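Local coordinates for protein 2-dehydropantoate 2-reductase (Porphyromonas gingivalis, PDB 2QYT) that probably catalyses the NADPH-dependent reduction of ketopantoate to pantoate, the second step from 3-methyl-2-oxobutanoate in pantothenate biosynthesis, at residues A[32-35]-A[36-39]; A[197-200]-A[201-205]; A[215-219]-A[220-224]. One frame throughout, in Å; residues are numbered along the deposited sequence.

Contact 1. Residues A[32-35]-A[36-39]; sequences AATD and GLLE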
ATOM      1  N   ALA A  32      19.483   5.813 -12.217  1.00 21.98           N
ATOM      2  CA  ALA A  32      20.918   5.761 -12.322  1.00 22.31           C
ATOM      3  C   ALA A  32      21.264   5.457 -13.777  1.00 23.17           C
ATOM      4  O   ALA A  32      22.262   5.939 -14.312  1.00 22.81           O
ATOM      5  CB  ALA A  32      21.470   4.690 -11.374  1.00 22.08           C
ATOM      6  N   ALA A  33      20.410   4.664 -14.418  1.00 24.80           N
ATOM      7  CA  ALA A  33      20.631   4.227 -15.810  1.00 25.97           C
ATOM      8  C   ALA A  33      20.257   5.321 -16.802  1.00 26.25           C
ATOM      9  O   ALA A  33      20.503   5.207 -18.002  1.00 26.60           O
ATOM     10  CB  ALA A  33      19.829   2.952 -16.096  1.00 26.12           C
ATOM     11  N   THR A  34      19.640   6.379 -16.304  1.00 26.72           N
ATOM     12  CA  THR A  34      19.255   7.452 -17.168  1.00 27.54           C
ATOM     13  C   THR A  34      20.083   8.706 -16.819  1.00 28.77           C
ATOM     14  O   THR A  34      20.774   8.741 -15.799  1.00 29.59           O
ATOM     15  CB  THR A  34      17.700   7.662 -17.215  1.00 28.06           C
ATOM     16  OG1 THR A  34      17.130   7.721 -15.901  1.00 27.70           O
ATOM     17  CG2 THR A  34      17.030   6.534 -17.981  1.00 28.19           C
ATOM     18  N   ASP A  35      20.080   9.708 -17.671  1.00 28.80           N
ATOM     19  CA  ASP A  35      21.023  10.810 -17.443  1.00 30.34           C
ATOM     20  C   ASP A  35      20.288  11.995 -16.827  1.00 30.67           C
ATOM     21  O   ASP A  35      19.932  12.935 -17.536  1.00 30.83           O
ATOM     22  CB  ASP A  35      21.711  11.221 -18.745  1.00 29.61           C
ATOM     23  CG  ASP A  35      22.785  10.234 -19.188  1.00 31.09           C
ATOM     24  OD1 ASP A  35      23.227   9.403 -18.388  1.00 30.14           O
ATOM     25  OD2 ASP A  35      23.234  10.321 -20.348  1.00 36.12           O
ATOM     26  N   GLY A  36      20.032  11.927 -15.523  1.00 30.48           N
ATOM     27  CA  GLY A  36      19.272  12.979 -14.844  1.00 31.22           C
ATOM     28  C   GLY A  36      17.868  13.293 -15.368  1.00 31.11           C
ATOM     29  O   GLY A  36      17.429  14.440 -15.339  1.00 32.20           O
ATOM     30  N   LEU A  37      17.167  12.276 -15.858  1.00 30.28           N
ATOM     31  CA  LEU A  37      15.766  12.410 -16.211  1.00 28.54           C
ATOM     32  C   LEU A  37      14.922  12.121 -14.974  1.00 26.43           C
ATOM     33  O   LEU A  37      13.760  12.488 -14.892  1.00 26.17           O
ATOM     34  CB  LEU A  37      15.405  11.430 -17.318  1.00 29.46           C
ATOM     35  CG  LEU A  37      16.170  11.571 -18.640  1.00 31.12           C
ATOM     36  CD1 LEU A  37      15.842  10.353 -19.535  1.00 34.58           C
ATOM     37  CD2 LEU A  37      15.866  12.890 -19.342  1.00 32.24           C
ATOM     38  N   LEU A  38      15.530  11.481 -13.996  1.00 23.99           N
ATOM     39  CA  LEU A  38      14.786  11.065 -12.836  1.00 22.23           C
ATOM     40  C   LEU A  38      15.642  11.223 -11.599  1.00 21.12           C
ATOM     41  O   LEU A  38      16.772  10.765 -11.583  1.00 20.20           O
ATOM     42  CB  LEU A  38      14.331   9.611 -13.046  1.00 21.36           C
ATOM     43  CG  LEU A  38      13.439   8.893 -12.054  1.00 22.75           C
ATOM     44  CD1 LEU A  38      12.085   9.599 -12.012  1.00 22.44           C
ATOM     45  CD2 LEU A  38      13.253   7.411 -12.452  1.00 21.24           C
ATOM     46  N   GLU A  39      15.088  11.862 -10.565  1.00 20.52           N
ATOM     47  CA  GLU A  39      15.729  11.959  -9.249  1.00 20.03           C
ATOM     48  C   GLU A  39      14.877  11.168  -8.255  1.00 18.55           C
ATOM     49  O   GLU A  39      13.687  11.394  -8.159  1.00 19.65           O
ATOM     50  CB  GLU A  39      15.869  13.428  -8.792  1.00 18.71           C
ATOM     51  CG  GLU A  39      16.771  14.251  -9.674  1.00 21.75           C
ATOM     52  CD  GLU A  39      16.875  15.713  -9.234  1.00 22.75           C
ATOM     53  OE1 GLU A  39      16.316  16.093  -8.158  1.00 23.55           O
ATOM     54  OE2 GLU A  39      17.510  16.497  -9.988  1.00 28.56           O
TER
HETATM   55  O   HOH W   1      17.715   9.961 -14.585  1.00  9.28           O
HETATM   56  O   HOH W   2      20.912  10.105 -13.175  1.00 38.98           O

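Contact 2. Residues A[197-200]-A[201-205]; sequences YIMK and KFMMI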
ATOM      1  N   TYR A 197     -10.062  -2.064  -6.828  1.00  8.37           N
ATOM      2  CA  TYR A 197      -8.811  -2.749  -6.443  1.00  7.57           C
ATOM      3  C   TYR A 197      -8.500  -2.545  -4.968  1.00  8.25           C
ATOM      4  O   TYR A 197      -8.053  -3.464  -4.274  1.00  9.05           O
ATOM      5  CB  TYR A 197      -7.623  -2.320  -7.327  1.00  6.18           C
ATOM      6  CG  TYR A 197      -7.790  -2.765  -8.748  1.00  4.59           C
ATOM      7  CD1 TYR A 197      -7.183  -3.940  -9.214  1.00  4.94           C
ATOM      8  CD2 TYR A 197      -8.608  -2.051  -9.624  1.00  3.65           C
ATOM      9  CE1 TYR A 197      -7.382  -4.384 -10.551  1.00  4.43           C
ATOM     10  CE2 TYR A 197      -8.800  -2.468 -10.936  1.00  2.93           C
ATOM     11  CZ  TYR A 197      -8.190  -3.633 -11.403  1.00  4.17           C
ATOM     12  OH  TYR A 197      -8.414  -4.042 -12.716  1.00  5.14           O
ATOM     13  N   ILE A 198      -8.765  -1.342  -4.492  1.00  7.64           N
ATOM     14  CA  ILE A 198      -8.571  -1.002  -3.097  1.00  8.95           C
ATOM     15  C   ILE A 198      -9.500  -1.759  -2.132  1.00  9.15           C
ATOM     16  O   ILE A 198      -9.031  -2.250  -1.094  1.00  8.72           O
ATOM     17  CB  ILE A 198      -8.778   0.506  -2.878  1.00  8.13           C
ATOM     18  CG1 ILE A 198      -7.792   1.309  -3.728  1.00  8.65           C
ATOM     19  CG2 ILE A 198      -8.648   0.885  -1.387  1.00  9.88           C
ATOM     20  CD1 ILE A 198      -6.548   1.497  -3.101  1.00  2.20           C
HETATM   21  N   MSE A 199     -10.809  -1.770  -2.393  1.00  9.68           N
HETATM   22  CA  MSE A 199     -11.717  -2.553  -1.533  0.50 10.06           C
HETATM   23  C   MSE A 199     -11.419  -4.037  -1.675  1.00 10.74           C
HETATM   24  O   MSE A 199     -11.412  -4.764  -0.688  1.00 11.73           O
HETATM   25  CB  MSE A 199     -13.205  -2.237  -1.767  0.50 10.06           C
HETATM   26  CG  MSE A 199     -13.785  -2.568  -3.143  0.50 10.55           C
HETATM   27 SE   MSE A 199     -15.745  -2.849  -3.133  0.25  9.26          SE
HETATM   28  CE  MSE A 199     -15.774  -4.767  -3.251  0.50 10.78           C
ATOM     29  N   LYS A 200     -11.142  -4.478  -2.903  1.00 10.89           N
ATOM     30  CA  LYS A 200     -10.836  -5.886  -3.133  1.00 12.77           C
ATOM     31  C   LYS A 200      -9.648  -6.362  -2.286  1.00 12.51           C
ATOM     32  O   LYS A 200      -9.749  -7.383  -1.598  1.00 12.64           O
ATOM     33  CB  LYS A 200     -10.639  -6.186  -4.631  1.00 12.79           C
ATOM     34  CG  LYS A 200     -10.730  -7.658  -5.012  1.00 13.68           C
ATOM     35  CD  LYS A 200     -10.122  -7.912  -6.398  1.00 15.83           C
ATOM     36  CE  LYS A 200      -8.588  -8.086  -6.349  1.00 19.07           C
ATOM     37  NZ  LYS A 200      -7.866  -7.270  -7.375  1.00 20.55           N
ATOM     38  N   LYS A 201      -8.552  -5.594  -2.299  1.00 11.85           N
ATOM     39  CA  LYS A 201      -7.391  -5.872  -1.455  1.00 11.05           C
ATOM     40  C   LYS A 201      -7.759  -5.892   0.036  1.00 11.00           C
ATOM     41  O   LYS A 201      -7.391  -6.827   0.752  1.00 10.85           O
ATOM     42  CB  LYS A 201      -6.286  -4.833  -1.714  1.00 11.04           C
ATOM     43  CG  LYS A 201      -5.084  -4.901  -0.774  1.00 10.61           C
ATOM     44  CD  LYS A 201      -3.914  -5.602  -1.408  1.00 11.90           C
ATOM     45  CE  LYS A 201      -2.985  -6.228  -0.375  1.00 10.36           C
ATOM     46  NZ  LYS A 201      -2.028  -5.212   0.080  1.00  8.48           N
ATOM     47  N   PHE A 202      -8.474  -4.866   0.494  1.00 10.18           N
ATOM     48  CA  PHE A 202      -8.803  -4.721   1.913  1.00 10.72           C
ATOM     49  C   PHE A 202      -9.726  -5.835   2.455  1.00 12.21           C
ATOM     50  O   PHE A 202      -9.545  -6.319   3.564  1.00 11.29           O
ATOM     51  CB  PHE A 202      -9.407  -3.338   2.227  1.00  9.30           C
ATOM     52  CG  PHE A 202      -9.839  -3.202   3.661  1.00  8.18           C
ATOM     53  CD1 PHE A 202      -8.900  -2.864   4.657  1.00  9.23           C
ATOM     54  CD2 PHE A 202     -11.155  -3.467   4.031  1.00  7.15           C
ATOM     55  CE1 PHE A 202      -9.265  -2.756   5.989  1.00  7.33           C
ATOM     56  CE2 PHE A 202     -11.541  -3.393   5.364  1.00  7.26           C
ATOM     57  CZ  PHE A 202     -10.600  -3.030   6.347  1.00  7.36           C
HETATM   58  N   MSE A 203     -10.733  -6.207   1.676  1.00 15.04           N
HETATM   59  CA  MSE A 203     -11.665  -7.269   2.056  1.00 18.04           C
HETATM   60  C   MSE A 203     -10.939  -8.604   2.281  1.00 17.41           C
HETATM   61  O   MSE A 203     -11.141  -9.241   3.317  1.00 17.99           O
HETATM   62  CB  MSE A 203     -12.765  -7.411   1.016  1.00 17.50           C
HETATM   63  CG  MSE A 203     -13.799  -6.299   1.024  1.00 19.10           C
HETATM   64 SE   MSE A 203     -15.025  -6.436  -0.520  0.75 24.87          SE
HETATM   65  CE  MSE A 203     -13.818  -7.262  -1.796  1.00 24.62           C
HETATM   66  N   MSE A 204     -10.068  -8.979   1.342  1.00 17.72           N
HETATM   67  CA  MSE A 204      -9.244 -10.183   1.427  0.50 17.63           C
HETATM   68  C   MSE A 204      -8.381 -10.235   2.689  1.00 17.14           C
HETATM   69  O   MSE A 204      -8.334 -11.231   3.403  1.00 16.65           O
HETATM   70  CB  MSE A 204      -8.316 -10.241   0.219  0.50 18.19           C
HETATM   71  CG  MSE A 204      -9.007 -10.519  -1.091  0.50 21.16           C
HETATM   72 SE   MSE A 204      -9.707 -12.326  -1.165  0.40 26.42          SE
HETATM   73  CE  MSE A 204      -8.029 -13.305  -0.871  0.50 24.01           C
ATOM     74  N   ILE A 205      -7.667  -9.146   2.944  1.00 16.59           N
ATOM     75  CA  ILE A 205      -6.755  -9.100   4.079  1.00 16.13           C
ATOM     76  C   ILE A 205      -7.508  -8.870   5.390  1.00 15.51           C
ATOM     77  O   ILE A 205      -7.101  -9.356   6.432  1.00 15.05           O
ATOM     78  CB  ILE A 205      -5.624  -8.084   3.875  1.00 16.10           C
ATOM     79  CG1 ILE A 205      -4.753  -8.001   5.129  1.00 17.08           C
ATOM     80  CG2 ILE A 205      -6.185  -6.733   3.550  1.00 17.08           C
ATOM     81  CD1 ILE A 205      -3.579  -7.061   5.036  1.00 18.73           C
TER

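Contact 3. Residues A[215-219]-A[220-224]; sequences FDKPI and GSILT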
ATOM      1  N   PHE A 215      -9.066 -17.600  14.996  1.00 18.04           N
ATOM      2  CA  PHE A 215      -8.952 -19.070  15.041  1.00 18.08           C
ATOM      3  C   PHE A 215      -7.559 -19.598  15.418  1.00 17.91           C
ATOM      4  O   PHE A 215      -7.420 -20.783  15.730  1.00 17.64           O
ATOM      5  CB  PHE A 215      -9.415 -19.720  13.727  1.00 18.19           C
ATOM      6  CG  PHE A 215     -10.916 -19.719  13.523  1.00 18.14           C
ATOM      7  CD1 PHE A 215     -11.771 -20.245  14.487  1.00 18.29           C
ATOM      8  CD2 PHE A 215     -11.464 -19.231  12.344  1.00 17.98           C
ATOM      9  CE1 PHE A 215     -13.140 -20.250  14.290  1.00 18.36           C
ATOM     10  CE2 PHE A 215     -12.828 -19.240  12.135  1.00 18.18           C
ATOM     11  CZ  PHE A 215     -13.670 -19.742  13.112  1.00 18.77           C
ATOM     12  N   ASP A 216      -6.546 -18.724  15.374  1.00 17.88           N
ATOM     13  CA  ASP A 216      -5.156 -19.088  15.703  1.00 18.00           C
ATOM     14  C   ASP A 216      -4.672 -20.229  14.789  1.00 18.05           C
ATOM     15  O   ASP A 216      -4.029 -21.186  15.235  1.00 18.00           O
ATOM     16  CB  ASP A 216      -5.050 -19.442  17.204  1.00 18.00           C
ATOM     17  CG  ASP A 216      -3.654 -19.879  17.628  1.00 17.95           C
ATOM     18  OD1 ASP A 216      -3.559 -20.961  18.250  1.00 18.18           O
ATOM     19  OD2 ASP A 216      -2.667 -19.156  17.355  1.00 16.66           O
ATOM     20  N   LYS A 217      -4.993 -20.106  13.500  1.00 17.98           N
ATOM     21  CA  LYS A 217      -4.832 -21.194  12.534  1.00 18.07           C
ATOM     22  C   LYS A 217      -4.425 -20.637  11.169  1.00 18.04           C
ATOM     23  O   LYS A 217      -4.717 -19.475  10.880  1.00 18.45           O
ATOM     24  CB  LYS A 217      -6.160 -21.947  12.413  1.00 18.16           C
ATOM     25  CG  LYS A 217      -6.032 -23.444  12.164  1.00 18.27           C
ATOM     26  CD  LYS A 217      -7.172 -24.228  12.805  1.00 18.60           C
ATOM     27  CE  LYS A 217      -8.472 -24.146  12.008  1.00 18.46           C
ATOM     28  NZ  LYS A 217      -9.537 -24.994  12.624  1.00 19.49           N
ATOM     29  N   PRO A 218      -3.729 -21.442  10.331  1.00 17.92           N
ATOM     30  CA  PRO A 218      -3.474 -20.954   8.963  1.00 17.56           C
ATOM     31  C   PRO A 218      -4.742 -21.042   8.105  1.00 17.29           C
ATOM     32  O   PRO A 218      -5.658 -21.800   8.437  1.00 17.14           O
ATOM     33  CB  PRO A 218      -2.379 -21.892   8.431  1.00 17.39           C
ATOM     34  CG  PRO A 218      -1.982 -22.774   9.608  1.00 17.93           C
ATOM     35  CD  PRO A 218      -3.129 -22.771  10.557  1.00 17.67           C
ATOM     36  N   ILE A 219      -4.782 -20.262   7.024  1.00 17.10           N
ATOM     37  CA  ILE A 219      -5.986 -20.092   6.188  1.00 16.69           C
ATOM     38  C   ILE A 219      -6.505 -21.395   5.546  1.00 16.51           C
ATOM     39  O   ILE A 219      -7.720 -21.614   5.465  1.00 16.15           O
ATOM     40  CB  ILE A 219      -5.774 -18.995   5.108  1.00 16.52           C
ATOM     41  CG1 ILE A 219      -7.057 -18.730   4.312  1.00 16.18           C
ATOM     42  CG2 ILE A 219      -4.610 -19.362   4.166  1.00 16.66           C
ATOM     43  CD1 ILE A 219      -8.057 -17.835   5.004  1.00 16.46           C
ATOM     44  N   GLY A 220      -5.581 -22.248   5.102  1.00 16.27           N
ATOM     45  CA  GLY A 220      -5.932 -23.527   4.490  1.00 16.12           C
ATOM     46  C   GLY A 220      -6.567 -24.487   5.470  1.00 15.88           C
ATOM     47  O   GLY A 220      -7.230 -25.441   5.066  1.00 16.43           O
ATOM     48  N   SER A 221      -6.346 -24.242   6.760  1.00 15.63           N
ATOM     49  CA  SER A 221      -6.962 -25.022   7.827  1.00 15.53           C
ATOM     50  C   SER A 221      -8.288 -24.378   8.224  1.00 15.34           C
ATOM     51  O   SER A 221      -9.160 -25.019   8.811  1.00 15.48           O
ATOM     52  CB  SER A 221      -6.020 -25.116   9.031  1.00 15.64           C
ATOM     53  OG  SER A 221      -6.477 -26.068   9.978  1.00 15.11           O
ATOM     54  N   ILE A 222      -8.416 -23.100   7.891  1.00 15.23           N
ATOM     55  CA  ILE A 222      -9.649 -22.335   8.067  1.00 14.92           C
ATOM     56  C   ILE A 222     -10.650 -22.731   6.976  1.00 14.49           C
ATOM     57  O   ILE A 222     -11.842 -22.857   7.246  1.00 14.13           O
ATOM     58  CB  ILE A 222      -9.358 -20.787   8.043  1.00 15.10           C
ATOM     59  CG1 ILE A 222      -8.516 -20.366   9.248  1.00 15.17           C
ATOM     60  CG2 ILE A 222     -10.628 -19.970   8.009  1.00 14.93           C
ATOM     61  CD1 ILE A 222      -9.112 -20.757  10.568  1.00 15.66           C
ATOM     62  N   LEU A 223     -10.153 -22.934   5.755  1.00 14.15           N
ATOM     63  CA  LEU A 223     -10.981 -23.370   4.633  1.00 14.27           C
ATOM     64  C   LEU A 223     -11.699 -24.678   4.914  1.00 14.27           C
ATOM     65  O   LEU A 223     -12.895 -24.792   4.665  1.00 14.65           O
ATOM     66  CB  LEU A 223     -10.144 -23.563   3.369  1.00 14.54           C
ATOM     67  CG  LEU A 223      -9.946 -22.449   2.335  1.00 14.86           C
ATOM     68  CD1 LEU A 223     -11.138 -21.490   2.255  1.00 15.75           C
ATOM     69  CD2 LEU A 223      -8.657 -21.695   2.575  1.00 15.95           C
ATOM     70  N   THR A 224     -10.954 -25.660   5.417  1.00 13.78           N
ATOM     71  CA  THR A 224     -11.460 -27.004   5.596  1.00 13.44           C
ATOM     72  C   THR A 224     -12.417 -27.103   6.779  1.00 12.87           C
ATOM     73  O   THR A 224     -13.467 -27.732   6.672  1.00 12.78           O
ATOM     74  CB  THR A 224     -10.309 -28.039   5.764  1.00 13.64           C
ATOM     75  OG1 THR A 224      -9.335 -27.525   6.687  1.00 13.54           O
ATOM     76  CG2 THR A 224      -9.634 -28.333   4.413  1.00 13.95           C
TER

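Contact 1. Residues A[32-35]-A[36-39]
Thr34 and Leu37 owe their meeting to their first torsions. With chi1 at 49°, the hydroxyl of Thr34 lies between its own backbone N and carbonyl carbon, while CG2 is set beside the N. Leu37 has CG anti to its carbonyl carbon (chi1 -60°), which brings the CD1 branch back toward the threonine until it lies 4.0 Å from Thr34 CB. This is an ordinary van der Waals touch, and it lies at the surface.

The polar work falls to OG1 and to water. Thr34 OG1 donates to the carbonyl of Arg30, four residues back, in helix 18-33, and accepts a proton from a water molecule 2.7 Å from it. The same water takes the N-H of Leu38, its oxygen 2.7 Å from Leu38 N, and thereby ties Thr34, just beyond helix 18-33, to Leu38 at the start of the strand. Between these points the chain reverses through Asp35 and Gly36. Gly36 N gives Thr34 O a weak hydrogen bond of 3.3 Å, bent to 128° at the proton, and a second water lies 3.1 Å from Gly36 N as its acceptor. The positive phi of Gly36 is one that glycine adopts readily.

Behind this solvent-facing bend, Leu38 turns inward and packs on Arg30 and Ala31 of helix 18-33. The backbones of Leu37 and Glu39 pair with Ile9, and Glu39 also with Ile11, so the new strand is at once zipped to its neighbour. The bend thus closes the beta-alpha-beta crossover of strand 9-14, helix 18-33 and strand 38-43 in the parallel sheet of the Rossmann-type domain.

Contact 2. Residues A[197-200]-A[201-205]
Met199 and Met203, both selenomethionines, lie side by side one helical turn apart and point the same way, forming the tightly packed side of this stretch. Met203 CG is anti to its carbonyl carbon (chi1 -73°), and the chain then bends at chi3, which folds CE back over the preceding turn to within 3.5 Å of Lys200 CA. Its CG rests 3.3 Å from Met199 O. The approach of Met199 CE to Met203 SE, 3.3 Å, is very short, but the Met199 side chain occupies two alternative positions and the exact value is doubtful.

The backbone beneath is regular alpha-helix. Met203 N reaches Met199 O at 2.9 Å in a nearly straight bond, whereas the N-H groups of Lys201 and Phe202 come to the carbonyls of Tyr197 and Ile198 from about 30° outside the carbonyl plane.

The packing is looser around Lys200, which is only partly covered and whose O receives merely a weak bond from Met204 N, 3.4 Å away. The CB ends of Lys200 and Lys201 lie against the helix backbone, while their outer chains lead away. Lys201, though partly exposed, is fixed at its tip: NZ is hydrogen-bonded to Asn118 OD1 and the carbonyl of Val140, and makes a cation-pi contact with Tyr141.

Met199, Phe202, Met203 and Met204 face the helices of the C-terminal region, the first three packing on Phe241 of helix 227-244, and Met203 and Met204 on Leu256 of helix 252-262. Ile198 and Lys200 instead meet Cys139 and Tyr141 of strand 137-148, and the ring of Tyr197 stacks with Tyr162 of strand 158-164, so helix 194-215 bridges these helices and the mixed sheet.

Contact 3. Residues A[215-219]-A[220-224]
Lys217 and Ser221 meet where a tight link between two helices of the C-terminal region runs into the first turn of helix 219-225. Asp216, with positive phi, has already left the preceding helix. Followed outward, Lys217 starts with CB against Ile222 CD1 at 3.7 Å. Next, CG passes Ser221 OG at 3.4 Å, CD stays beside the same hydroxyl, and CE lies 3.4 Å from Ser221 O. Bends at chi2 and chi3 keep the chain wrapped along the serine, and NZ ends in a long, weak ion pair with Glu225, which also takes a weak hydrogen bond from Ser221 OG.

From Lys217 CB the contact passes to Ile222, which has CG1 anti to its carbonyl carbon (chi1 -66°); this points CD1 back at the loop and sets it obliquely against Phe215, only 3.3 Å from CD2. Phe215 also stacks on His226, while Ile222 and Leu223 reach Leu230 of helix 227-244. Ile219 CG1 meets Leu223 CD2 at 3.8 Å. Pro218 O receives two amides: Ile222 N weakly, and Ser221 N at 3.0 Å, from a point 52° above the carbonyl plane.

Contact 1 lies apart from the others, its centre about 34 Å from that of contact 2 and 47 Å from that of contact 3, on the opposite side of the chain's centre. It belongs to the Rossmann-type part; contacts 2 and 3 share the helical C-terminal region and successive helices, with nearest atoms about 7 Å apart. Chemistry follows place. At the exposed helix-to-strand bend of contact 1, waters carry most of the polar links. Contact 2, closest to the middle of the chain, combines regular helical bonds with selenomethionine packing. Contact 3, again peripheral but partly buried, mixes apolar touches with first-turn backbone bonds accepted by Pro218 O and Ile219 O.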